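PDB 6UB0: Glyco_hydro_cc domain-containing protein from Blastomyces gilchristii, which acts as a curdlan-specific exo-beta-1,3-glucanase of glycoside hydrolase family GH128 (subgroup III), binding laminaribiose at its -2 and -1 subsites. Local coordinates for residues F23-P31 against G39-W47; Y52-I63 against Y96-A104. One frame throughout, in Å; residues are numbered along the deposited sequence.

In the fold
Contact 1 (F23-P31 against G39-W47) joins two neighbouring parallel strands of the TIM-barrel wall and the loops that follow them, whose Trp29 and Trp47 enter the glycan pocket. Contact 2 (Y52-I63 against Y96-A104) lies farther out, where helix 52-64 meets the loop between helix 86-96 and strand 105-111; the Trp55 side chain is about 13 Å from the bound beta-D-glucopyranose. The centres of the two contacts are about 14 Å apart, yet they touch. Leu46 CD2 packs 3.6 Å from Tyr96 CB, Leu46 N lies 3.4 Å from Trp55 CZ3, and Pro31 CB is 3.4 Å from Asp58 OD2. Leu46 thus faces the helix layer, while the next residue, Trp47, meets sugar.

Contact 1 (F23-P31 against G39-W47); sequences FSWSYNWEP and GIEYVPMLW. With BGC (beta-D-glucopyranose), chain B.
Tyr42 and Asn28 meet through different first torsions: CG of Tyr42 stands anti to the backbone N (chi1 171°), carrying the phenol along its own strand, whereas CG of Asn28 sits between its backbone N and carbonyl carbon (chi1 63°). Asn28 OD1 therefore arrives at the edge of the Tyr42 ring, near its plane and 2.8 Å from Tyr42 OH, with amide and ring almost perpendicular. Glu30 O lies equally close to that hydroxyl. Asn28 OD1 also accepts from Glu30 N, forming an Asx turn just after the strand.

Strands 23-27 and 41-42 are adjacent parallel strands of the TIM barrel. Glu41 N donates almost straight to Ser24 O (2.8 Å), Ser26 N to Glu41 O, and Val43 N to Ser26 O. Beyond the paired strands, Met45 N donates to Glu30 O (3.0 Å), and a water sits 2.7 Å from both Glu30 O and Val43 O, between the two chains.

Met45 extends through CG and bends at chi3, bringing Met45 SD obliquely to within 5.2 Å of the centroid of the Trp29 five-membered ring, a Met-aromatic contact, while CE reaches Tyr27 CE2. Two indoles contribute to the glycan pocket, in different ways. Trp29 offers a face to the beta-D-glucopyranose, C5 of the sugar standing 3.6 Å from Trp29 CD2; Tyr27 OH, hydrogen-bonded to Thr175 O, lies over the opposite face, and Glu176 accepts from Trp29 NE1. Trp47 uses its edge instead, Trp47 NE1 donating to O2 of the same sugar at 3.0 Å.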
loop_
_atom_site.group_PDB
_atom_site.type_symbol
_atom_site.label_atom_id
_atom_site.label_comp_id
_atom_site.label_asym_id
_atom_site.label_seq_id
_atom_site.Cartn_x
_atom_site.Cartn_y
_atom_site.Cartn_z
ATOM N N PHE A 23 5.818 9.138 10.916
ATOM C CA PHE A 23 5.046 8.973 9.662
ATOM C C PHE A 23 5.705 9.814 8.582
ATOM O O PHE A 23 6.135 10.938 8.849
ATOM C CB PHE A 23 3.570 9.298 9.912
ATOM C CG PHE A 23 2.973 8.439 10.998
ATOM C CD1 PHE A 23 2.716 7.093 10.804
ATOM C CD2 PHE A 23 2.657 8.966 12.222
ATOM C CE1 PHE A 23 2.168 6.308 11.812
ATOM C CE2 PHE A 23 2.061 8.200 13.203
ATOM C CZ PHE A 23 1.876 6.864 13.030
ATOM N N SER A 24 5.853 9.257 7.395
ATOM C CA SER A 24 6.455 10.001 6.276
ATOM C C SER A 24 5.429 10.136 5.179
ATOM O O SER A 24 5.667 10.987 4.313
ATOM C CB SER A 24 7.710 9.320 5.826
ATOM O OG SER A 24 7.407 8.044 5.325
ATOM N N TRP A 25 4.357 9.321 5.195
ATOM C CA TRP A 25 3.459 9.245 4.035
ATOM C C TRP A 25 2.035 8.821 4.404
ATOM O O TRP A 25 1.749 8.291 5.513
ATOM C CB TRP A 25 4.072 8.320 2.979
ATOM C CG TRP A 25 4.016 6.868 3.312
ATOM C CD1 TRP A 25 4.799 6.198 4.198
ATOM C CD2 TRP A 25 3.108 5.896 2.763
ATOM N NE1 TRP A 25 4.445 4.881 4.244
ATOM C CE2 TRP A 25 3.419 4.664 3.371
ATOM C CE3 TRP A 25 2.065 5.974 1.816
ATOM C CZ2 TRP A 25 2.697 3.507 3.077
ATOM C CZ3 TRP A 25 1.360 4.835 1.532
ATOM C CH2 TRP A 25 1.719 3.618 2.108
ATOM N N SER A 26 1.153 9.068 3.438
ATOM C CA SER A 26 -0.285 8.837 3.540
ATOM C C SER A 26 -0.831 8.410 2.190
ATOM O O SER A 26 -0.225 8.743 1.153
ATOM C CB SER A 26 -1.010 10.017 4.020
ATOM O OG SER A 26 -0.987 11.009 3.051
ATOM N N TYR A 27 -1.975 7.723 2.214
ATOM C CA TYR A 27 -2.777 7.479 0.997
ATOM C C TYR A 27 -4.176 7.189 1.491
ATOM O O TYR A 27 -4.327 6.925 2.676
ATOM C CB TYR A 27 -2.111 6.410 0.115
ATOM C CG TYR A 27 -2.503 4.983 0.378
ATOM C CD1 TYR A 27 -2.057 4.337 1.524
ATOM C CD2 TYR A 27 -3.331 4.282 -0.502
ATOM C CE1 TYR A 27 -2.441 3.022 1.788
ATOM C CE2 TYR A 27 -3.646 2.954 -0.287
ATOM C CZ TYR A 27 -3.226 2.327 0.872
ATOM O OH TYR A 27 -3.601 1.036 1.193
ATOM N N ASN A 28 -5.105 7.246 0.576
ATOM C CA ASN A 28 -6.537 7.131 0.855
ATOM C C ASN A 28 -7.258 6.346 -0.228
ATOM O O ASN A 28 -8.480 6.546 -0.354
ATOM C CB ASN A 28 -7.150 8.520 0.954
ATOM C CG ASN A 28 -7.096 9.370 -0.292
ATOM O OD1 ASN A 28 -6.411 9.074 -1.277
ATOM N ND2 ASN A 28 -7.860 10.435 -0.241
ATOM N N TRP A 29 -6.543 5.476 -0.934
ATOM C CA TRP A 29 -7.138 4.626 -2.002
ATOM C C TRP A 29 -7.798 5.475 -3.082
ATOM O O TRP A 29 -8.631 4.905 -3.840
ATOM C CB TRP A 29 -8.182 3.700 -1.385
ATOM C CG TRP A 29 -7.666 2.654 -0.452
ATOM C CD1 TRP A 29 -7.208 1.429 -0.805
ATOM C CD2 TRP A 29 -7.560 2.732 0.986
ATOM N NE1 TRP A 29 -6.814 0.737 0.299
ATOM C CE2 TRP A 29 -7.020 1.504 1.412
ATOM C CE3 TRP A 29 -7.856 3.705 1.936
ATOM C CZ2 TRP A 29 -6.734 1.210 2.741
ATOM C CZ3 TRP A 29 -7.616 3.401 3.272
ATOM C CH2 TRP A 29 -7.114 2.163 3.671
ATOM N N GLU A 30 -7.482 6.776 -3.164
ATOM C CA GLU A 30 -8.077 7.682 -4.152
ATOM C C GLU A 30 -6.928 8.302 -4.919
ATOM O O GLU A 30 -5.776 8.228 -4.477
ATOM C CB GLU A 30 -8.887 8.814 -3.517
ATOM C CG GLU A 30 -10.110 8.351 -2.775
ATOM C CD GLU A 30 -11.117 7.713 -3.698
ATOM O OE1 GLU A 30 -11.127 8.062 -4.912
ATOM O OE2 GLU A 30 -11.858 6.843 -3.200
ATOM N N PRO A 31 -7.238 8.952 -6.057
ATOM C CA PRO A 31 -6.226 9.708 -6.798
ATOM C C PRO A 31 -5.934 11.119 -6.227
ATOM O O PRO A 31 -4.902 11.704 -6.590
ATOM C CB PRO A 31 -6.875 9.726 -8.203
ATOM C CG PRO A 31 -8.361 9.868 -7.907
ATOM C CD PRO A 31 -8.557 8.932 -6.734
ATOM N N GLY A 39 4.262 17.890 6.332
ATOM C CA GLY A 39 5.415 17.009 6.594
ATOM C C GLY A 39 5.139 15.559 6.203
ATOM O O GLY A 39 5.980 14.693 6.493
ATOM N N ILE A 40 4.035 15.260 5.515
ATOM C CA ILE A 40 3.848 13.846 5.049
ATOM C C ILE A 40 3.478 13.810 3.578
ATOM O O ILE A 40 2.741 14.701 3.121
ATOM C CB ILE A 40 2.896 13.042 5.932
ATOM C CG1 ILE A 40 1.620 13.796 6.241
ATOM C CG2 ILE A 40 3.579 12.535 7.211
ATOM C CD1 ILE A 40 0.723 13.013 7.126
ATOM N N GLU A 41 4.104 12.867 2.874
ATOM C CA GLU A 41 4.020 12.711 1.410
ATOM C C GLU A 41 2.712 11.974 1.166
ATOM O O GLU A 41 2.615 10.853 1.599
ATOM C CB GLU A 41 5.174 11.899 0.842
ATOM C CG GLU A 41 5.057 11.709 -0.659
ATOM C CD GLU A 41 6.050 10.724 -1.237
ATOM O OE1 GLU A 41 7.171 10.674 -0.693
ATOM O OE2 GLU A 41 5.698 10.029 -2.234
ATOM N N TYR A 42 1.750 12.637 0.533
ATOM C CA TYR A 42 0.556 11.953 -0.016
ATOM C C TYR A 42 0.981 11.178 -1.270
ATOM O O TYR A 42 1.776 11.667 -2.135
ATOM C CB TYR A 42 -0.546 12.958 -0.353
ATOM C CG TYR A 42 -1.684 12.344 -1.104
ATOM C CD1 TYR A 42 -2.519 11.442 -0.462
ATOM C CD2 TYR A 42 -1.883 12.605 -2.452
ATOM C CE1 TYR A 42 -3.576 10.861 -1.124
ATOM C CE2 TYR A 42 -2.944 12.019 -3.122
ATOM C CZ TYR A 42 -3.760 11.116 -2.455
ATOM O OH TYR A 42 -4.791 10.500 -3.073
ATOM N N VAL A 43 0.441 9.964 -1.408
ATOM C CA VAL A 43 0.717 9.125 -2.594
ATOM C C VAL A 43 -0.599 8.893 -3.325
ATOM O O VAL A 43 -1.475 8.186 -2.850
ATOM C CB VAL A 43 1.392 7.797 -2.207
ATOM C CG1 VAL A 43 1.672 6.975 -3.447
ATOM C CG2 VAL A 43 2.653 8.048 -1.416
ATOM N N PRO A 44 -0.770 9.459 -4.541
ATOM C CA PRO A 44 -1.976 9.187 -5.320
ATOM C C PRO A 44 -2.080 7.714 -5.719
ATOM O O PRO A 44 -1.035 7.076 -5.896
ATOM C CB PRO A 44 -1.809 10.098 -6.550
ATOM C CG PRO A 44 -0.847 11.147 -6.085
ATOM C CD PRO A 44 0.112 10.431 -5.161
ATOM N N MET A 45 -3.324 7.216 -5.772
ATOM C CA MET A 45 -3.636 5.857 -6.283
ATOM C C MET A 45 -4.562 5.906 -7.498
ATOM O O MET A 45 -5.611 6.537 -7.454
ATOM C CB MET A 45 -4.205 4.973 -5.181
ATOM C CG MET A 45 -4.777 3.672 -5.753
ATOM S SD MET A 45 -5.459 2.573 -4.510
ATOM C CE MET A 45 -4.008 1.692 -3.958
ATOM N N LEU A 46 -4.148 5.198 -8.545
ATOM C CA LEU A 46 -5.038 4.700 -9.627
ATOM C C LEU A 46 -5.690 3.394 -9.164
ATOM O O LEU A 46 -5.063 2.391 -9.225
ATOM C CB LEU A 46 -4.219 4.495 -10.901
ATOM C CG LEU A 46 -5.048 4.062 -12.108
ATOM C CD1 LEU A 46 -6.294 4.916 -12.185
ATOM C CD2 LEU A 46 -4.232 4.145 -13.418
ATOM N N TRP A 47 -6.899 3.473 -8.639
ATOM C CA TRP A 47 -7.574 2.375 -7.897
ATOM C C TRP A 47 -7.930 1.233 -8.846
ATOM O O TRP A 47 -7.884 0.074 -8.427
ATOM C CB TRP A 47 -8.811 2.956 -7.226
ATOM C CG TRP A 47 -9.534 1.985 -6.357
ATOM C CD1 TRP A 47 -9.351 1.778 -5.022
ATOM C CD2 TRP A 47 -10.516 1.030 -6.790
ATOM N NE1 TRP A 47 -10.220 0.829 -4.571
ATOM C CE2 TRP A 47 -10.911 0.319 -5.644
ATOM C CE3 TRP A 47 -11.121 0.726 -8.022
ATOM C CZ2 TRP A 47 -11.900 -0.674 -5.705
ATOM C CZ3 TRP A 47 -12.082 -0.264 -8.079
ATOM C CH2 TRP A 47 -12.457 -0.954 -6.932
HETATM C C2 BGC B . -11.664 0.215 -0.636
HETATM C C3 BGC B . -11.379 1.687 -0.583
HETATM C C4 BGC B . -11.597 2.111 0.853
HETATM C C5 BGC B . -10.730 1.255 1.801
HETATM C C6 BGC B . -10.853 1.428 3.321
HETATM C C1 BGC B . -10.861 -0.581 0.355
HETATM O O2 BGC B . -11.295 -0.182 -1.962
HETATM O O3 BGC B . -12.119 2.461 -1.575
HETATM O O4 BGC B . -11.288 3.505 0.830
HETATM O O5 BGC B . -11.035 -0.142 1.709
HETATM O O6 BGC B . -12.270 1.380 3.643
HETATM O O HOH W 1 -4.006 7.393 -2.563
#

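Contact 2 (Y52-I63 against Y96-A104); sequences YGSWNADAEAGI and YMNPYAARA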
loop_
_atom_site.group_PDB
_atom_site.type_symbol
_atom_site.label_atom_id
_atom_site.label_comp_id
_atom_site.label_asym_id
_atom_site.label_seq_id
_atom_site.Cartn_x
_atom_site.Cartn_y
_atom_site.Cartn_z
ATOM N N TYR A 52 -9.661 5.855 -14.605
ATOM C CA TYR A 52 -8.903 6.030 -15.868
ATOM C C TYR A 52 -9.210 7.406 -16.453
ATOM O O TYR A 52 -8.259 8.107 -16.909
ATOM C CB TYR A 52 -9.280 4.960 -16.891
ATOM C CG TYR A 52 -8.787 3.572 -16.593
ATOM C CD1 TYR A 52 -7.963 3.294 -15.512
ATOM C CD2 TYR A 52 -9.131 2.526 -17.426
ATOM C CE1 TYR A 52 -7.493 2.017 -15.266
ATOM C CE2 TYR A 52 -8.680 1.237 -17.195
ATOM C CZ TYR A 52 -7.874 0.973 -16.103
ATOM O OH TYR A 52 -7.426 -0.301 -15.931
ATOM N N GLY A 53 -10.480 7.790 -16.352
ATOM C CA GLY A 53 -11.034 9.073 -16.796
ATOM C C GLY A 53 -10.226 10.270 -16.340
ATOM O O GLY A 53 -10.048 11.158 -17.150
ATOM N N SER A 54 -9.772 10.307 -15.081
ATOM C CA SER A 54 -9.139 11.504 -14.458
ATOM C C SER A 54 -7.641 11.296 -14.206
ATOM O O SER A 54 -6.943 12.263 -13.828
ATOM C CB SER A 54 -9.867 11.898 -13.199
ATOM O OG SER A 54 -9.630 10.964 -12.173
ATOM N N TRP A 55 -7.153 10.074 -14.374
ATOM C CA TRP A 55 -5.791 9.681 -13.932
ATOM C C TRP A 55 -4.726 10.625 -14.510
ATOM O O TRP A 55 -3.820 11.029 -13.781
ATOM C CB TRP A 55 -5.500 8.245 -14.326
ATOM C CG TRP A 55 -4.151 7.826 -13.877
ATOM C CD1 TRP A 55 -3.135 7.341 -14.641
ATOM C CD2 TRP A 55 -3.670 7.881 -12.531
ATOM N NE1 TRP A 55 -2.041 7.107 -13.863
ATOM C CE2 TRP A 55 -2.355 7.377 -12.557
ATOM C CE3 TRP A 55 -4.240 8.264 -11.309
ATOM C CZ2 TRP A 55 -1.600 7.235 -11.399
ATOM C CZ3 TRP A 55 -3.480 8.149 -10.164
ATOM C CH2 TRP A 55 -2.182 7.648 -10.211
ATOM N N ASN A 56 -4.798 10.959 -15.796
ATOM C CA ASN A 56 -3.802 11.895 -16.375
ATOM C C ASN A 56 -3.711 13.085 -15.407
ATOM O O ASN A 56 -2.555 13.398 -14.929
ATOM C CB ASN A 56 -4.224 12.117 -17.819
ATOM C CG ASN A 56 -4.747 10.771 -18.260
ATOM O OD1 ASN A 56 -5.929 10.430 -18.028
ATOM N ND2 ASN A 56 -3.815 9.899 -18.609
ATOM N N ALA A 57 -4.878 13.752 -15.272
ATOM C CA ALA A 57 -5.049 15.039 -14.568
ATOM C C ALA A 57 -4.608 14.846 -13.134
ATOM O O ALA A 57 -3.910 15.707 -12.611
ATOM C CB ALA A 57 -6.485 15.484 -14.636
ATOM N N ASP A 58 -4.983 13.717 -12.533
ATOM C CA ASP A 58 -4.732 13.457 -11.091
ATOM C C ASP A 58 -3.229 13.275 -10.873
ATOM O O ASP A 58 -2.696 13.945 -9.984
ATOM C CB ASP A 58 -5.546 12.260 -10.606
ATOM C CG ASP A 58 -7.056 12.390 -10.751
ATOM O OD1 ASP A 58 -7.597 13.465 -10.445
ATOM O OD2 ASP A 58 -7.686 11.357 -11.086
ATOM N N ALA A 59 -2.553 12.450 -11.692
ATOM C CA ALA A 59 -1.081 12.269 -11.623
ATOM C C ALA A 59 -0.394 13.651 -11.772
ATOM O O ALA A 59 0.630 13.942 -11.082
ATOM C CB ALA A 59 -0.624 11.268 -12.665
ATOM N N GLU A 60 -0.942 14.517 -12.632
ATOM C CA GLU A 60 -0.348 15.862 -12.866
ATOM C C GLU A 60 -0.354 16.686 -11.569
ATOM O O GLU A 60 0.720 17.190 -11.249
ATOM C CB GLU A 60 -1.063 16.605 -14.002
ATOM C CG GLU A 60 -0.506 16.449 -15.450
ATOM C CD GLU A 60 1.011 16.171 -15.809
ATOM O OE1 GLU A 60 1.878 16.766 -15.153
ATOM O OE2 GLU A 60 1.299 15.470 -16.831
ATOM N N ALA A 61 -1.498 16.868 -10.881
ATOM C CA ALA A 61 -1.626 17.695 -9.647
ATOM C C ALA A 61 -0.627 17.223 -8.588
ATOM O O ALA A 61 0.014 18.093 -7.915
ATOM C CB ALA A 61 -3.040 17.636 -9.110
ATOM N N GLY A 62 -0.532 15.897 -8.444
ATOM C CA GLY A 62 0.196 15.222 -7.355
ATOM C C GLY A 62 1.689 15.369 -7.535
ATOM O O GLY A 62 2.372 15.707 -6.535
ATOM N N ILE A 63 2.169 15.086 -8.753
ATOM C CA ILE A 63 3.585 15.335 -9.152
ATOM C C ILE A 63 3.829 16.830 -8.941
ATOM O O ILE A 63 4.810 17.145 -8.271
ATOM C CB ILE A 63 3.871 14.883 -10.592
ATOM C CG1 ILE A 63 3.881 13.361 -10.696
ATOM C CG2 ILE A 63 5.178 15.473 -11.113
ATOM C CD1 ILE A 63 3.631 12.845 -12.087
ATOM N N TYR A 96 -1.303 3.737 -18.420
ATOM C CA TYR A 96 -1.757 4.814 -17.500
ATOM C C TYR A 96 -0.681 5.131 -16.448
ATOM O O TYR A 96 -0.652 6.271 -15.971
ATOM C CB TYR A 96 -3.094 4.440 -16.841
ATOM C CG TYR A 96 -4.313 4.628 -17.713
ATOM C CD1 TYR A 96 -4.773 5.898 -18.015
ATOM C CD2 TYR A 96 -5.053 3.543 -18.173
ATOM C CE1 TYR A 96 -5.903 6.097 -18.793
ATOM C CE2 TYR A 96 -6.201 3.720 -18.940
ATOM C CZ TYR A 96 -6.623 5.009 -19.259
ATOM O OH TYR A 96 -7.733 5.235 -20.051
ATOM N N MET A 97 0.198 4.181 -16.121
ATOM C CA MET A 97 1.294 4.384 -15.140
ATOM C C MET A 97 2.668 4.666 -15.816
ATOM O O MET A 97 3.332 5.656 -15.403
ATOM C CB MET A 97 1.365 3.161 -14.230
ATOM C CG MET A 97 0.009 2.862 -13.554
ATOM S SD MET A 97 -0.446 3.973 -12.189
ATOM C CE MET A 97 0.957 3.786 -11.088
ATOM N N ASN A 98 3.160 3.782 -16.706
ATOM C CA ASN A 98 4.519 3.875 -17.331
ATOM C C ASN A 98 4.882 5.299 -17.755
ATOM O O ASN A 98 6.052 5.637 -17.765
ATOM C CB ASN A 98 4.662 3.020 -18.595
ATOM C CG ASN A 98 5.168 1.623 -18.311
ATOM O OD1 ASN A 98 5.014 1.129 -17.204
ATOM N ND2 ASN A 98 5.756 0.965 -19.298
ATOM N N PRO A 99 3.932 6.084 -18.309
ATOM C CA PRO A 99 4.161 7.478 -18.694
ATOM C C PRO A 99 4.748 8.432 -17.651
ATOM O O PRO A 99 5.324 9.369 -18.046
ATOM C CB PRO A 99 2.760 8.033 -19.001
ATOM C CG PRO A 99 1.800 6.841 -18.902
ATOM C CD PRO A 99 2.660 5.597 -18.869
ATOM N N TYR A 100 4.503 8.191 -16.368
ATOM C CA TYR A 100 4.997 9.020 -15.239
ATOM C C TYR A 100 6.290 8.455 -14.659
ATOM O O TYR A 100 6.705 8.907 -13.608
ATOM C CB TYR A 100 3.899 9.129 -14.183
ATOM C CG TYR A 100 2.650 9.696 -14.784
ATOM C CD1 TYR A 100 2.538 11.052 -14.974
ATOM C CD2 TYR A 100 1.640 8.865 -15.259
ATOM C CE1 TYR A 100 1.418 11.599 -15.557
ATOM C CE2 TYR A 100 0.538 9.396 -15.903
ATOM C CZ TYR A 100 0.442 10.766 -16.055
ATOM O OH TYR A 100 -0.634 11.339 -16.647
ATOM N N ALA A 101 6.899 7.486 -15.323
ATOM C CA ALA A 101 8.110 6.787 -14.834
ATOM C C ALA A 101 9.245 7.782 -14.581
ATOM O O ALA A 101 10.004 7.560 -13.628
ATOM C CB ALA A 101 8.544 5.746 -15.823
ATOM N N ALA A 102 9.360 8.816 -15.410
ATOM C CA ALA A 102 10.485 9.777 -15.355
ATOM C C ALA A 102 10.310 10.693 -14.131
ATOM O O ALA A 102 11.319 11.110 -13.550
ATOM C CB ALA A 102 10.591 10.535 -16.663
ATOM N N ARG A 103 9.068 10.908 -13.690
ATOM C CA ARG A 103 8.730 11.934 -12.675
ATOM C C ARG A 103 8.303 11.302 -11.342
ATOM O O ARG A 103 8.206 12.000 -10.351
ATOM C CB ARG A 103 7.723 12.899 -13.302
ATOM C CG ARG A 103 8.406 13.858 -14.273
ATOM C CD ARG A 103 7.523 14.660 -15.231
ATOM N NE ARG A 103 6.371 13.970 -15.821
ATOM C CZ ARG A 103 5.126 14.441 -15.825
ATOM N NH1 ARG A 103 4.851 15.596 -15.236
ATOM N NH2 ARG A 103 4.145 13.710 -16.352
ATOM N N ALA A 104 8.135 9.992 -11.272
ATOM C CA ALA A 104 7.632 9.378 -10.035
ATOM C C ALA A 104 7.978 7.896 -10.032
ATOM O O ALA A 104 8.136 7.282 -11.150
ATOM C CB ALA A 104 6.146 9.632 -9.958
#
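Tyr52 and Tyr96 form an offset stack where helix 52-64 packs against the end of helix 86-96 and the loop that leads into strand 105-111, part of the outer helix-and-loop layer of the TIM barrel. Their ring centroids are 4.4 Å apart and the planes are inclined by 24°; CE2 of Tyr96 lies over the rim of the Tyr52 face.

One turn along, Trp55 projects toward the loop with CG anti to the backbone N (chi1 -179°) and slides past Tyr96 in the opposite direction. Its pyrrole edge fits beneath the loop backbone, Trp55 NE1 making a short but bent, weak hydrogen bond to Tyr96 O at 2.7 Å. Met97, folded at chi2 and chi3, fills the next hollow: Met97 SD comes obliquely to the indole, 3.5 Å from Trp55 CZ2, as a Met-aromatic contact.

Tyr100 is a second bump, lying across the shallow place left by Ala59. Ala59 CB sits under its face, 3.6 Å from the ring centroid in a CH-pi contact, while Ile63 CD1 closes the CD1 side of the ring. At the phenol end, Tyr100 OH rests 3.2 Å from Asn56 CA.

Farther out, a salt bridge joins Arg103 to Glu60, the Arg103 chain bent at chi3, placing one face of its guanidinium over Ile63 CD1. NH1 of Arg103 meets the syn side of Glu60 OE1 at 3.2 Å along a nearly straight bond (177°), and the partner bond from Arg103 NH2 to Glu60 OE2 is weak, at 3.4 Å.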